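Long-range contact in murein peptide amidase A (Escherichia coli O157:H7, PDB 5HXD), which probably hydrolyses the gamma-D-glutamyl-diaminopimelate amide bond of the murein tripeptide, as a zinc peptidase of the M14 family: residues A[11-16]-A[62-67]. Numbering follows the deposited sequence.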
ATOM      1  N   GLY A  11      10.581 -14.214   0.849  1.00 63.75           N
ATOM      2  CA  GLY A  11       9.480 -13.814   1.706  1.00 61.88           C
ATOM      3  C   GLY A  11       9.880 -12.854   2.815  1.00 61.66           C
ATOM      4  O   GLY A  11       9.050 -12.107   3.347  1.00 61.03           O
ATOM      5  N   ALA A  12      11.154 -12.878   3.186  1.00 57.75           N
ATOM      6  CA  ALA A  12      11.635 -11.979   4.223  1.00 53.89           C
ATOM      7  C   ALA A  12      12.642 -11.008   3.639  1.00 58.25           C
ATOM      8  O   ALA A  12      13.010 -11.110   2.465  1.00 59.89           O
ATOM      9  CB  ALA A  12      12.243 -12.756   5.379  1.00 45.17           C
ATOM     10  N   PHE A  13      13.070 -10.058   4.461  1.00 53.02           N
ATOM     11  CA  PHE A  13      14.096  -9.112   4.065  1.00 51.89           C
ATOM     12  C   PHE A  13      15.471  -9.620   4.518  1.00 59.89           C
ATOM     13  O   PHE A  13      15.612 -10.167   5.622  1.00 57.52           O
ATOM     14  CB  PHE A  13      13.819  -7.717   4.658  1.00 51.71           C
ATOM     15  CG  PHE A  13      12.692  -6.968   3.984  1.00 51.70           C
ATOM     16  CD1 PHE A  13      12.865  -6.419   2.721  1.00 43.49           C
ATOM     17  CD2 PHE A  13      11.469  -6.799   4.625  1.00 48.32           C
ATOM     18  CE1 PHE A  13      11.845  -5.741   2.088  1.00 47.60           C
ATOM     19  CE2 PHE A  13      10.430  -6.105   4.002  1.00 48.87           C
ATOM     20  CZ  PHE A  13      10.620  -5.574   2.731  1.00 52.04           C
ATOM     21  N   PRO A  14      16.492  -9.455   3.660  1.00 56.71           N
ATOM     22  CA  PRO A  14      17.873  -9.627   4.123  1.00 54.39           C
ATOM     23  C   PRO A  14      18.181  -8.627   5.240  1.00 57.87           C
ATOM     24  O   PRO A  14      17.675  -7.500   5.196  1.00 56.79           O
ATOM     25  CB  PRO A  14      18.711  -9.343   2.865  1.00 54.18           C
ATOM     26  CG  PRO A  14      17.806  -8.530   1.963  1.00 55.25           C
ATOM     27  CD  PRO A  14      16.417  -9.061   2.241  1.00 57.48           C
ATOM     28  N   PRO A  15      19.016  -9.024   6.219  1.00 63.70           N
ATOM     29  CA  PRO A  15      19.370  -8.245   7.421  1.00 60.30           C
ATOM     30  C   PRO A  15      19.782  -6.781   7.165  1.00 55.05           C
ATOM     31  O   PRO A  15      20.101  -6.408   6.036  1.00 55.00           O
ATOM     32  CB  PRO A  15      20.563  -9.022   8.001  1.00 59.94           C
ATOM     33  CG  PRO A  15      20.428 -10.405   7.466  1.00 55.46           C
ATOM     34  CD  PRO A  15      19.785 -10.282   6.122  1.00 57.78           C
ATOM     35  N   GLY A  16      19.792  -5.973   8.224  1.00 51.52           N
ATOM     36  CA  GLY A  16      20.296  -4.612   8.151  1.00 52.06           C
ATOM     37  C   GLY A  16      19.236  -3.542   7.949  1.00 57.23           C
ATOM     38  O   GLY A  16      19.468  -2.524   7.288  1.00 61.56           O
ATOM     39  N   ALA A  62      12.360  -6.177  -5.356  1.00 51.12           N
ATOM     40  CA  ALA A  62      13.711  -6.048  -5.851  1.00 52.72           C
ATOM     41  C   ALA A  62      14.701  -6.128  -4.707  1.00 53.76           C
ATOM     42  O   ALA A  62      15.701  -6.808  -4.817  1.00 56.92           O
ATOM     43  CB  ALA A  62      13.870  -4.764  -6.595  1.00 54.75           C
ATOM     44  N   LEU A  63      14.402  -5.451  -3.605  1.00 52.00           N
ATOM     45  CA  LEU A  63      15.265  -5.467  -2.434  1.00 47.27           C
ATOM     46  C   LEU A  63      15.372  -6.866  -1.838  1.00 51.31           C
ATOM     47  O   LEU A  63      16.405  -7.235  -1.289  1.00 56.22           O
ATOM     48  CB  LEU A  63      14.748  -4.474  -1.398  1.00 47.11           C
ATOM     49  CG  LEU A  63      15.473  -4.271  -0.068  1.00 48.43           C
ATOM     50  CD1 LEU A  63      16.898  -3.873  -0.278  1.00 44.82           C
ATOM     51  CD2 LEU A  63      14.770  -3.188   0.704  1.00 49.01           C
ATOM     52  N   ARG A  64      14.305  -7.646  -1.975  1.00 59.18           N
ATOM     53  CA  ARG A  64      14.221  -9.009  -1.431  1.00 59.84           C
ATOM     54  C   ARG A  64      14.718 -10.061  -2.435  1.00 62.30           C
ATOM     55  O   ARG A  64      14.829 -11.243  -2.095  1.00 62.62           O
ATOM     56  CB  ARG A  64      12.766  -9.336  -1.001  1.00 53.80           C
ATOM     57  CG  ARG A  64      12.344  -8.740   0.354  1.00 51.13           C
ATOM     58  CD  ARG A  64      10.912  -9.100   0.785  1.00 58.43           C
ATOM     59  NE  ARG A  64       9.895  -8.444  -0.045  1.00 63.10           N
ATOM     60  CZ  ARG A  64       9.057  -9.077  -0.864  1.00 52.03           C
ATOM     61  NH1 ARG A  64       9.094 -10.396  -0.962  1.00 52.55           N
ATOM     62  NH2 ARG A  64       8.186  -8.385  -1.591  1.00 48.07           N
ATOM     63  N   THR A  65      15.011  -9.627  -3.663  1.00 61.19           N
ATOM     64  CA  THR A  65      15.426 -10.522  -4.751  1.00 61.28           C
ATOM     65  C   THR A  65      16.924 -10.477  -5.014  1.00 63.50           C
ATOM     66  O   THR A  65      17.619 -11.478  -4.844  1.00 66.45           O
ATOM     67  CB  THR A  65      14.709 -10.176  -6.065  1.00 64.63           C
ATOM     68  OG1 THR A  65      13.322 -10.508  -5.944  1.00 68.36           O
ATOM     69  CG2 THR A  65      15.309 -10.945  -7.237  1.00 62.80           C
ATOM     70  N   LEU A  66      17.403  -9.309  -5.448  1.00 67.43           N
ATOM     71  CA  LEU A  66      18.817  -9.065  -5.715  1.00 56.37           C
ATOM     72  C   LEU A  66      19.684  -9.569  -4.560  1.00 58.01           C
ATOM     73  O   LEU A  66      19.287  -9.484  -3.399  1.00 57.83           O
ATOM     74  CB  LEU A  66      19.060  -7.569  -5.966  1.00 52.27           C
ATOM     75  CG  LEU A  66      20.530  -7.155  -6.199  1.00 59.73           C
ATOM     76  CD1 LEU A  66      21.141  -7.902  -7.392  1.00 51.32           C
ATOM     77  CD2 LEU A  66      20.689  -5.633  -6.337  1.00 45.02           C
ATOM     78  N   THR A  67      20.847 -10.132  -4.883  1.00 57.87           N
ATOM     79  CA  THR A  67      21.713 -10.680  -3.851  1.00 56.20           C
ATOM     80  C   THR A  67      22.310  -9.508  -3.093  1.00 54.83           C
ATOM     81  O   THR A  67      22.793  -8.565  -3.712  1.00 50.08           O
ATOM     82  CB  THR A  67      22.802 -11.576  -4.443  1.00 55.68           C
ATOM     83  OG1 THR A  67      22.199 -12.490  -5.371  1.00 54.81           O
ATOM     84  CG2 THR A  67      23.516 -12.361  -3.341  1.00 50.39           C
TER
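Phe13 lies against the aliphatic stem of Arg64, a CH-pi contact that packs the loop before strand 18-22 onto helix 53-65 in this M14 zinc peptidase. Arg64 CD sits over one ring face, 3.9 Å from the centroid of the Phe13 ring and 18° off its normal, displaced toward the rim. Arg64 CG reaches the same side of the phenyl group, 3.4 Å from Phe13 CD1. A bend at chi3 (-70°) turns the head of Arg64 out of line with its stem, and the guanidinium stands 89° to the phenyl plane, with Phe13 CE1 near its edge. At 5.7 Å from Arg64 CZ to the Phe13 centroid, any cation-pi attraction is long and at most weak. What fixes the head is polar: NH1 bonds to Arg10 O and NE to Ser60 OG. Leu63 meets the ring obliquely, its CD2 4.1 Å from Phe13 CE1. Phe32 and Leu77 add further packing around Phe13, and Leu88 of the second subunit packs on both Phe13 and Arg64, so the contact forms part of the dimer interface. Pro14 rests on the helix backbone, its CG 3.8 Å from Leu63 O. Ala12 O, which accepts a hydrogen bond from Arg5 NH2, also abuts the arginine stem, 3.2 Å from Arg64 CG.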